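Local coordinates for pantothenate synthetase (Francisella tularensis subsp. tularensis, PDB 3QTT), which probably catalyses the ATP-dependent condensation of pantoate with beta-alanine to give pantothenate, by way of a pantoyl-adenylate intermediate, at residues T62-P67 / K122-H127; K152-V157 / I253-K258; G130-V135 / M158-L163. One frame throughout, in Å; residues are numbered along the deposited sequence. Where two conformers were deposited one is given.

Contact 1 (T62-P67 / K122-H127); sequences TQFNNP and KSRPGH. With BAL (beta-alanine), chain F; PRO (proline), chain D.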
# COMPACT_ATOMS: atom_id res chain seq x y z
N THR A 62 3.65 -14.42 -3.20
CA THR A 62 2.78 -13.62 -4.07
C THR A 62 3.54 -12.94 -5.20
O THR A 62 2.94 -12.35 -6.11
CB THR A 62 1.93 -12.56 -3.29
OG1 THR A 62 2.74 -11.42 -2.94
CG2 THR A 62 1.28 -13.16 -2.05
N GLN A 63 4.87 -12.98 -5.14
CA GLN A 63 5.66 -12.43 -6.23
C GLN A 63 6.18 -13.47 -7.20
O GLN A 63 6.87 -13.14 -8.16
CB GLN A 63 6.75 -11.49 -5.73
CG GLN A 63 7.89 -12.21 -5.16
CD GLN A 63 8.71 -11.34 -4.30
OE1 GLN A 63 8.19 -10.70 -3.39
NE2 GLN A 63 9.98 -11.28 -4.58
N PHE A 64 5.84 -14.73 -6.96
CA PHE A 64 6.16 -15.75 -7.95
C PHE A 64 4.98 -15.99 -8.86
O PHE A 64 4.01 -16.63 -8.47
CB PHE A 64 6.49 -17.06 -7.25
CG PHE A 64 7.83 -17.08 -6.61
CD1 PHE A 64 8.88 -17.79 -7.18
CD2 PHE A 64 8.06 -16.40 -5.43
CE1 PHE A 64 10.12 -17.82 -6.58
CE2 PHE A 64 9.33 -16.40 -4.82
CZ PHE A 64 10.34 -17.11 -5.40
N ASN A 65 5.10 -15.55 -10.11
CA ASN A 65 4.07 -15.77 -11.13
C ASN A 65 4.13 -17.21 -11.64
O ASN A 65 3.15 -17.74 -12.14
CB ASN A 65 4.23 -14.79 -12.30
CG ASN A 65 5.64 -14.81 -12.90
OD1 ASN A 65 6.65 -14.61 -12.20
ND2 ASN A 65 5.71 -15.06 -14.21
N ASN A 66 5.30 -17.82 -11.49
CA ASN A 66 5.52 -19.21 -11.87
C ASN A 66 5.54 -20.17 -10.67
O ASN A 66 6.49 -20.16 -9.87
CB ASN A 66 6.84 -19.30 -12.63
CG ASN A 66 7.03 -20.64 -13.29
OD1 ASN A 66 6.89 -21.69 -12.65
ND2 ASN A 66 7.33 -20.61 -14.58
N PRO A 67 4.52 -21.04 -10.54
CA PRO A 67 4.42 -21.88 -9.35
C PRO A 67 5.58 -22.85 -9.25
O PRO A 67 6.11 -23.09 -8.16
CB PRO A 67 3.13 -22.67 -9.59
CG PRO A 67 3.10 -22.84 -11.07
CD PRO A 67 3.62 -21.50 -11.61
N LYS A 122 6.46 -6.91 -17.82
CA LYS A 122 5.76 -7.63 -18.88
C LYS A 122 5.99 -9.13 -18.74
O LYS A 122 5.04 -9.93 -18.75
CB LYS A 122 6.22 -7.10 -20.24
CG LYS A 122 5.97 -7.99 -21.44
CD LYS A 122 6.48 -7.29 -22.72
CE LYS A 122 7.69 -6.36 -22.47
NZ LYS A 122 9.06 -7.01 -22.49
N SER A 123 7.26 -9.51 -18.56
CA SER A 123 7.66 -10.91 -18.38
C SER A 123 7.07 -11.69 -17.20
O SER A 123 6.69 -12.85 -17.36
CB SER A 123 9.18 -11.05 -18.35
OG SER A 123 9.60 -11.43 -19.65
N ARG A 124 7.04 -11.09 -16.01
CA ARG A 124 6.42 -11.77 -14.89
C ARG A 124 5.20 -10.97 -14.50
O ARG A 124 5.31 -9.95 -13.82
CB ARG A 124 7.40 -11.84 -13.72
CG ARG A 124 8.79 -12.40 -14.08
CD ARG A 124 9.73 -12.41 -12.90
NE ARG A 124 9.33 -13.34 -11.84
CZ ARG A 124 9.93 -13.39 -10.65
NH1 ARG A 124 10.94 -12.56 -10.37
NH2 ARG A 124 9.54 -14.26 -9.72
N PRO A 125 4.00 -11.45 -14.88
CA PRO A 125 2.82 -10.65 -14.56
C PRO A 125 2.50 -10.81 -13.09
O PRO A 125 2.57 -11.93 -12.59
CB PRO A 125 1.71 -11.27 -15.44
CG PRO A 125 2.43 -12.17 -16.42
CD PRO A 125 3.66 -12.64 -15.68
N GLY A 126 2.14 -9.72 -12.41
CA GLY A 126 1.90 -9.76 -10.98
C GLY A 126 3.12 -9.87 -10.07
O GLY A 126 2.99 -9.77 -8.86
N HIS A 127 4.30 -10.09 -10.63
CA HIS A 127 5.47 -10.20 -9.80
C HIS A 127 5.64 -8.92 -8.97
O HIS A 127 5.72 -8.98 -7.73
CB HIS A 127 6.71 -10.49 -10.63
CG HIS A 127 7.99 -10.25 -9.91
ND1 HIS A 127 8.81 -9.18 -10.18
CD2 HIS A 127 8.59 -10.93 -8.90
CE1 HIS A 127 9.87 -9.21 -9.38
NE2 HIS A 127 9.76 -10.27 -8.60
N BAL F . 13.58 -9.67 -7.96
CB BAL F . 13.88 -10.60 -6.91
CA BAL F . 12.75 -11.44 -6.37
C BAL F . 12.21 -12.62 -7.15
O BAL F . 12.80 -13.04 -8.18
OXT BAL F . 11.15 -13.21 -6.79
N PRO D . 12.96 -7.38 -2.31
CA PRO D . 12.54 -8.50 -3.16
C PRO D . 11.45 -9.32 -2.48
O PRO D . 11.65 -10.48 -2.13
CB PRO D . 13.81 -9.34 -3.30
CG PRO D . 14.91 -8.50 -2.80
CD PRO D . 14.32 -7.59 -1.80
OXT PRO D . 10.36 -8.82 -2.25
O HOH W 1 7.94 -16.71 -10.49
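Arg124 crosses Asn65 at about a right angle and carries on to the bound beta-alanine. Its CB packs on Asn65 CG at 3.5 Å. CG and CD pass Asn65 OD1, and a bend at the third torsion (chi3 68°) sets NE against that oxygen. NE donates to Asn65 OD1 over 3.0 Å at an N-H...O angle of 158°. The oxygen lies near the guanidinium plane, while the two flat groups are turned 51° from each other. At the tip, NH1 donates to the carboxylate O of beta-alanine at 2.9 Å. NH2 donates to a water at 3.0 Å. That water in turn donates to Asn65 OD1 and accepts from Asn66 N. Asn65 CB also rests 3.3 Å from Pro125 O. Gln63 lies beside His127, pointing the same way, with amide and imidazole planes nearly perpendicular. Gln63 NE2 gives an almost straight bond to beta-alanine OXT, 3.2 Å long. Gln63 is predicted to bind both pantoate and beta-alanine. Arg190 NH1 is a further donor to the ligand. The carboxylate thus has donors from both segments, and the two cations probably stabilise its negative charge. Asn65 and the water act as second-shell groups and probably limit the rotation of the guanidinium.

Contact 2 (K152-V157 / I253-K258); sequences KDYQQV and IDNFLK. With ANP (phosphoaminophosphonic acid-adenylate ester), chain C; PRO (proline), chain D; BAL (beta-alanine), chain F.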
# COMPACT_ATOMS: atom_id res chain seq x y z
N LYS A 152 21.08 -5.12 -9.38
CA LYS A 152 20.75 -6.23 -10.25
C LYS A 152 19.30 -6.12 -10.70
O LYS A 152 19.00 -6.20 -11.89
CB LYS A 152 20.96 -7.55 -9.52
CG LYS A 152 21.03 -8.77 -10.41
CD LYS A 152 21.31 -9.99 -9.57
CE LYS A 152 20.50 -11.13 -10.04
NZ LYS A 152 20.34 -10.84 -11.47
N ASP A 153 18.40 -5.90 -9.76
CA ASP A 153 17.02 -5.81 -10.14
C ASP A 153 16.73 -4.33 -10.15
O ASP A 153 16.40 -3.73 -9.13
CB ASP A 153 16.21 -6.52 -9.05
CG ASP A 153 16.78 -7.90 -8.73
OD1 ASP A 153 16.40 -8.88 -9.40
OD2 ASP A 153 17.65 -8.00 -7.83
N TYR A 154 16.72 -3.78 -11.35
CA TYR A 154 16.86 -2.36 -11.48
C TYR A 154 15.50 -1.72 -11.22
O TYR A 154 15.36 -0.72 -10.49
CB TYR A 154 17.42 -2.02 -12.88
CG TYR A 154 17.87 -0.57 -13.03
CD1 TYR A 154 19.16 -0.18 -12.67
CD2 TYR A 154 17.00 0.42 -13.50
CE1 TYR A 154 19.58 1.13 -12.78
CE2 TYR A 154 17.40 1.75 -13.62
CZ TYR A 154 18.69 2.09 -13.25
OH TYR A 154 19.12 3.40 -13.36
N GLN A 155 14.48 -2.32 -11.82
CA GLN A 155 13.16 -1.76 -11.80
C GLN A 155 12.66 -1.96 -10.37
O GLN A 155 11.93 -1.12 -9.83
CB GLN A 155 12.22 -2.47 -12.81
CG GLN A 155 12.66 -2.54 -14.29
CD GLN A 155 11.67 -3.38 -15.14
OE1 GLN A 155 11.82 -4.59 -15.27
NE2 GLN A 155 10.66 -2.72 -15.72
N GLN A 156 13.05 -3.08 -9.76
CA GLN A 156 12.77 -3.30 -8.35
C GLN A 156 13.18 -2.08 -7.54
O GLN A 156 12.40 -1.56 -6.73
CB GLN A 156 13.49 -4.52 -7.81
CG GLN A 156 13.29 -4.70 -6.29
CD GLN A 156 13.42 -6.13 -5.85
OE1 GLN A 156 12.41 -6.83 -5.68
NE2 GLN A 156 14.66 -6.59 -5.66
N VAL A 157 14.41 -1.64 -7.74
CA VAL A 157 14.89 -0.45 -7.06
C VAL A 157 14.06 0.79 -7.35
O VAL A 157 13.68 1.50 -6.43
CB VAL A 157 16.35 -0.15 -7.35
CG1 VAL A 157 16.75 1.09 -6.60
CG2 VAL A 157 17.23 -1.32 -6.94
N ILE A 253 18.23 -12.95 -15.04
CA ILE A 253 18.13 -11.60 -15.56
C ILE A 253 19.43 -10.88 -15.31
O ILE A 253 20.23 -11.28 -14.46
CB ILE A 253 16.95 -10.80 -14.97
CG1 ILE A 253 17.29 -10.31 -13.56
CG2 ILE A 253 15.71 -11.65 -14.98
CD1 ILE A 253 17.92 -8.93 -13.52
N ASP A 254 19.66 -9.83 -16.09
CA ASP A 254 20.86 -9.04 -15.88
C ASP A 254 20.54 -7.71 -16.47
O ASP A 254 19.62 -7.60 -17.26
CB ASP A 254 22.08 -9.70 -16.55
CG ASP A 254 23.40 -9.17 -16.01
OD1 ASP A 254 23.41 -8.18 -15.25
OD2 ASP A 254 24.45 -9.75 -16.37
N ASN A 255 21.26 -6.69 -16.02
CA ASN A 255 21.29 -5.38 -16.63
C ASN A 255 22.63 -4.77 -16.26
O ASN A 255 23.11 -5.01 -15.15
CB ASN A 255 20.19 -4.51 -16.09
CG ASN A 255 20.57 -3.86 -14.79
OD1 ASN A 255 21.25 -2.84 -14.78
ND2 ASN A 255 20.15 -4.45 -13.68
N PHE A 256 23.21 -3.97 -17.15
CA PHE A 256 24.48 -3.31 -16.89
C PHE A 256 24.59 -2.11 -17.80
O PHE A 256 23.86 -1.99 -18.78
CB PHE A 256 25.63 -4.26 -17.16
CG PHE A 256 25.42 -5.07 -18.38
CD1 PHE A 256 25.53 -4.48 -19.63
CD2 PHE A 256 25.00 -6.39 -18.28
CE1 PHE A 256 25.28 -5.22 -20.78
CE2 PHE A 256 24.75 -7.13 -19.42
CZ PHE A 256 24.89 -6.55 -20.68
N LEU A 257 25.52 -1.22 -17.48
CA LEU A 257 25.78 -0.10 -18.37
C LEU A 257 26.24 -0.64 -19.71
O LEU A 257 27.07 -1.53 -19.75
CB LEU A 257 26.85 0.80 -17.77
CG LEU A 257 26.39 2.11 -17.14
CD1 LEU A 257 24.95 2.39 -17.46
CD2 LEU A 257 26.65 2.10 -15.64
N LYS A 258 25.67 -0.12 -20.80
CA LYS A 258 26.11 -0.48 -22.15
C LYS A 258 27.58 -0.17 -22.30
O LYS A 258 28.37 -1.00 -22.76
CB LYS A 258 25.33 0.32 -23.22
CG LYS A 258 25.87 0.20 -24.66
CD LYS A 258 26.42 1.53 -25.20
CE LYS A 258 27.26 1.35 -26.48
NZ LYS A 258 26.46 1.04 -27.71
PG ANP C . 18.76 -13.56 -6.43
O1G ANP C . 19.48 -13.37 -7.70
O2G ANP C . 18.41 -12.19 -5.75
O3G ANP C . 19.59 -14.40 -5.40
PB ANP C . 16.30 -12.83 -6.46
O1B ANP C . 16.78 -11.45 -7.06
O2B ANP C . 14.96 -13.12 -7.12
N3B ANP C . 17.31 -14.18 -6.70
PA ANP C . 16.80 -11.99 -3.67
O1A ANP C . 17.34 -12.88 -2.67
O2A ANP C . 15.56 -11.41 -3.03
O3A ANP C . 16.06 -12.73 -4.93
O5' ANP C . 17.75 -10.75 -3.78
C5' ANP C . 17.82 -10.00 -2.59
C4' ANP C . 18.51 -8.71 -2.51
O4' ANP C . 19.82 -8.95 -2.83
C3' ANP C . 17.99 -7.78 -3.57
O3' ANP C . 18.07 -6.43 -3.18
C2' ANP C . 18.79 -8.11 -4.69
O2' ANP C . 18.87 -7.09 -5.62
C1' ANP C . 20.12 -8.30 -4.07
N9 ANP C . 21.04 -9.04 -4.94
C8 ANP C . 20.82 -10.20 -5.54
N7 ANP C . 21.87 -10.53 -6.30
C5 ANP C . 22.77 -9.54 -6.18
C6 ANP C . 24.04 -9.36 -6.72
N6 ANP C . 24.60 -10.32 -7.58
N1 ANP C . 24.70 -8.24 -6.40
C2 ANP C . 24.16 -7.33 -5.58
N3 ANP C . 22.94 -7.48 -5.04
C4 ANP C . 22.24 -8.58 -5.32
N PRO D . 12.96 -7.38 -2.31
CA PRO D . 12.54 -8.50 -3.16
C PRO D . 11.45 -9.32 -2.48
O PRO D . 11.65 -10.48 -2.13
CB PRO D . 13.81 -9.34 -3.30
CG PRO D . 14.91 -8.50 -2.80
CD PRO D . 14.32 -7.59 -1.80
OXT PRO D . 10.36 -8.82 -2.25
N BAL F . 13.58 -9.67 -7.96
CB BAL F . 13.88 -10.60 -6.91
CA BAL F . 12.75 -11.44 -6.37
C BAL F . 12.21 -12.62 -7.15
O BAL F . 12.80 -13.04 -8.18
OXT BAL F . 11.15 -13.21 -6.79
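The turn between strand 146-150 and helix 154-166 is part of the nucleotide site, and it meets the last strand of the C-terminal antiparallel sheet through Lys152, Ile253 and Asn255. The Lys152 chain starts away from that strand. Bends at its third and fourth torsions bring the ammonium back, and NZ comes to 3.0 Å from Ile253 O. On the way, CD passes 3.4 Å from N7 of the adenine of the ATP analogue. Ser188, also a predicted ATP-binding residue, touches the same side chain. Ile253 crosses Lys152 at a slant. Its CG1 sits between the backbone N and the carbonyl carbon (chi1 78°), and from there CD1 reaches to 3.4 Å from Lys152 O. That carbonyl also accepts a weak, bent bond from Asn255 ND2, 2.8 Å long with an angle at the hydrogen of only 117°. Asn255 ND2 donates to Glu151 O as well, and Arg240 NH1 donates to Asn255 OD1. Tyr154 CB lies 3.7 Å from Asn255 ND2, with ring and amide planes 71° apart. Next to Lys152, Asp153 faces the ligands. Its OD2 accepts from the ribose O2' of the analogue at 2.7 Å. Its OD1 takes a weak bond of 3.3 Å from the amino nitrogen of beta-alanine. Asp254 forms a salt bridge with Arg180, so its charge already has a partner. Asn255 thus joins two successive carbonyls of the turn to the sheet, the one to Lys152 only weakly. Asp153, held next to them, reads the ribose with one carboxylate oxygen and the amine with the other. Its negative charge would probably suit a protonated amine.

Contact 3 (G130-V135 / M158-L163); sequences GMLTVV and MLIKQL. With PRO (proline), chain D.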
# COMPACT_ATOMS: atom_id res chain seq x y z
N GLY A 130 3.38 -8.18 -6.03
CA GLY A 130 3.67 -9.03 -4.89
C GLY A 130 4.89 -8.55 -4.13
O GLY A 130 4.91 -8.46 -2.90
N MSE A 131 5.91 -8.18 -4.88
CA MSE A 131 7.13 -7.71 -4.28
C MSE A 131 6.87 -6.40 -3.58
O MSE A 131 7.40 -6.15 -2.50
CB MSE A 131 8.25 -7.64 -5.32
CG MSE A 131 9.51 -6.99 -4.81
SE MSE A 131 9.42 -5.04 -4.93
CE MSE A 131 9.23 -4.83 -6.86
N LEU A 132 6.05 -5.56 -4.20
CA LEU A 132 5.73 -4.27 -3.60
C LEU A 132 4.88 -4.44 -2.35
O LEU A 132 5.05 -3.73 -1.37
CB LEU A 132 5.05 -3.35 -4.59
CG LEU A 132 6.03 -2.77 -5.62
CD1 LEU A 132 5.30 -1.90 -6.62
CD2 LEU A 132 7.11 -1.97 -4.94
N THR A 133 3.98 -5.42 -2.38
CA THR A 133 3.17 -5.67 -1.21
C THR A 133 4.06 -6.18 -0.05
O THR A 133 3.98 -5.66 1.07
CB THR A 133 1.98 -6.60 -1.52
OG1 THR A 133 1.03 -5.91 -2.33
CG2 THR A 133 1.26 -6.95 -0.26
N VAL A 134 4.91 -7.17 -0.31
CA VAL A 134 5.71 -7.68 0.78
C VAL A 134 6.72 -6.63 1.29
O VAL A 134 6.94 -6.52 2.50
CB VAL A 134 6.38 -9.03 0.44
CG1 VAL A 134 7.69 -8.83 -0.27
CG2 VAL A 134 6.62 -9.84 1.71
N VAL A 135 7.30 -5.85 0.38
CA VAL A 135 8.36 -4.92 0.77
C VAL A 135 7.76 -3.81 1.59
O VAL A 135 8.39 -3.32 2.51
CB VAL A 135 9.17 -4.33 -0.43
CG1 VAL A 135 9.99 -3.13 0.01
CG2 VAL A 135 10.10 -5.38 -1.03
N MSE A 158 13.80 1.08 -8.62
CA MSE A 158 12.95 2.22 -8.96
C MSE A 158 11.62 2.09 -8.23
O MSE A 158 11.22 2.99 -7.49
CB MSE A 158 12.74 2.33 -10.47
CG MSE A 158 13.97 2.83 -11.23
SE MSE A 158 13.89 2.50 -13.17
CE MSE A 158 12.73 4.00 -13.63
N LEU A 159 10.96 0.95 -8.40
CA LEU A 159 9.65 0.70 -7.80
C LEU A 159 9.62 0.87 -6.25
O LEU A 159 8.69 1.43 -5.68
CB LEU A 159 9.09 -0.63 -8.27
CG LEU A 159 8.73 -0.50 -9.76
CD1 LEU A 159 8.49 -1.80 -10.51
CD2 LEU A 159 7.51 0.35 -9.90
N ILE A 160 10.66 0.42 -5.59
CA ILE A 160 10.76 0.55 -4.14
C ILE A 160 11.04 2.01 -3.78
O ILE A 160 10.57 2.52 -2.76
CB ILE A 160 11.86 -0.40 -3.61
CG1 ILE A 160 11.33 -1.85 -3.54
CG2 ILE A 160 12.34 0.03 -2.26
CD1 ILE A 160 12.46 -2.95 -3.38
N LYS A 161 11.80 2.70 -4.63
CA LYS A 161 12.06 4.12 -4.41
C LYS A 161 10.76 4.93 -4.44
O LYS A 161 10.52 5.74 -3.53
CB LYS A 161 13.09 4.67 -5.39
CG LYS A 161 14.54 4.53 -4.90
CD LYS A 161 15.52 4.93 -5.99
CE LYS A 161 16.96 5.03 -5.48
NZ LYS A 161 17.92 5.29 -6.60
N GLN A 162 9.93 4.70 -5.47
CA GLN A 162 8.63 5.33 -5.53
C GLN A 162 7.78 4.95 -4.32
O GLN A 162 7.15 5.79 -3.72
CB GLN A 162 7.90 4.98 -6.82
CG GLN A 162 6.63 5.78 -7.03
CD GLN A 162 6.92 7.24 -7.33
OE1 GLN A 162 7.88 7.57 -8.04
NE2 GLN A 162 6.08 8.12 -6.81
N LEU A 163 7.80 3.68 -3.97
CA LEU A 163 7.02 3.17 -2.86
C LEU A 163 7.28 3.91 -1.56
O LEU A 163 6.35 4.32 -0.87
CB LEU A 163 7.30 1.69 -2.64
CG LEU A 163 6.62 1.11 -1.40
CD1 LEU A 163 5.19 0.61 -1.73
CD2 LEU A 163 7.46 0.02 -0.72
N PRO D . 12.96 -7.38 -2.31
CA PRO D . 12.54 -8.50 -3.16
C PRO D . 11.45 -9.32 -2.48
O PRO D . 11.65 -10.48 -2.13
CB PRO D . 13.81 -9.34 -3.30
CG PRO D . 14.91 -8.50 -2.80
CD PRO D . 14.32 -7.59 -1.80
OXT PRO D . 10.36 -8.82 -2.25
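Selenomethionine Met131 reaches Ile160 through bends at its second and third torsions. CG is anti to the backbone N (chi1 173°), and the next torsion, -84°, turns the selenium toward the facing helix. SE then lies 4.0 Å from Ile160 CG1, and the two side chains cross at about a right angle. Beyond it, CE touches Leu159 CB at 4.4 Å. Leu132 works from the next position. One of its methyls, CD2, does all the touching. It sits 3.8 Å from Leu159 O and 4.1 Å from Leu159 CB, and it also packs on Ile160 CG1 and Leu163 CB. One turn further on, Val135 points toward the other helix. Its CG1 is shared between Ile160 CG1 at 4.0 Å and Leu163 CD2 at 4.1 Å. The contacting positions thus follow one pattern on both sides: 131, 132 and 135 against 159, 160 and 163. All six are buried and apolar, and the contact rests on van der Waals packing. The short axes come within 10.6 Å of each other and cross at -45°, both running in the same general direction. The bound proline lies beside this layer. Its carboxylate OXT is 3.3 Å from Met131 CG, and Val134 and Val135 also touch it. Leu107 of the second subunit also packs on Leu163, and Gln162 NE2 is hydrogen-bonded to Asp103 of that subunit, so helix 154-166 also takes part in the dimer interface. Two helices joined through one strand, 146-150, of a parallel sheet and packed directly on each other are typical of the layered alpha/beta fold of the HUP clan, to which pantothenate synthetase belongs.

Overall arrangement
From the N terminus, the loop after strand 52-57 comes first. Contact 1 closes it onto the turn before helix 127-142 and is finished before the other two open. Contact 3 opens next, on that helix. Contact 2 opens after strand 146-150, at the start of helix 154-166. Contact 3 closes further along this helix, whereas contact 2 waits for strand 250-257, so the two cross. Contacts 1 and 3 touch where Gln63 packs on Met131, and contacts 2 and 3 where Gln156 does. Contacts 1 and 3 work within the nucleotide-binding half; contact 2 joins that half to the C-terminal sheet. All three border the bound proline.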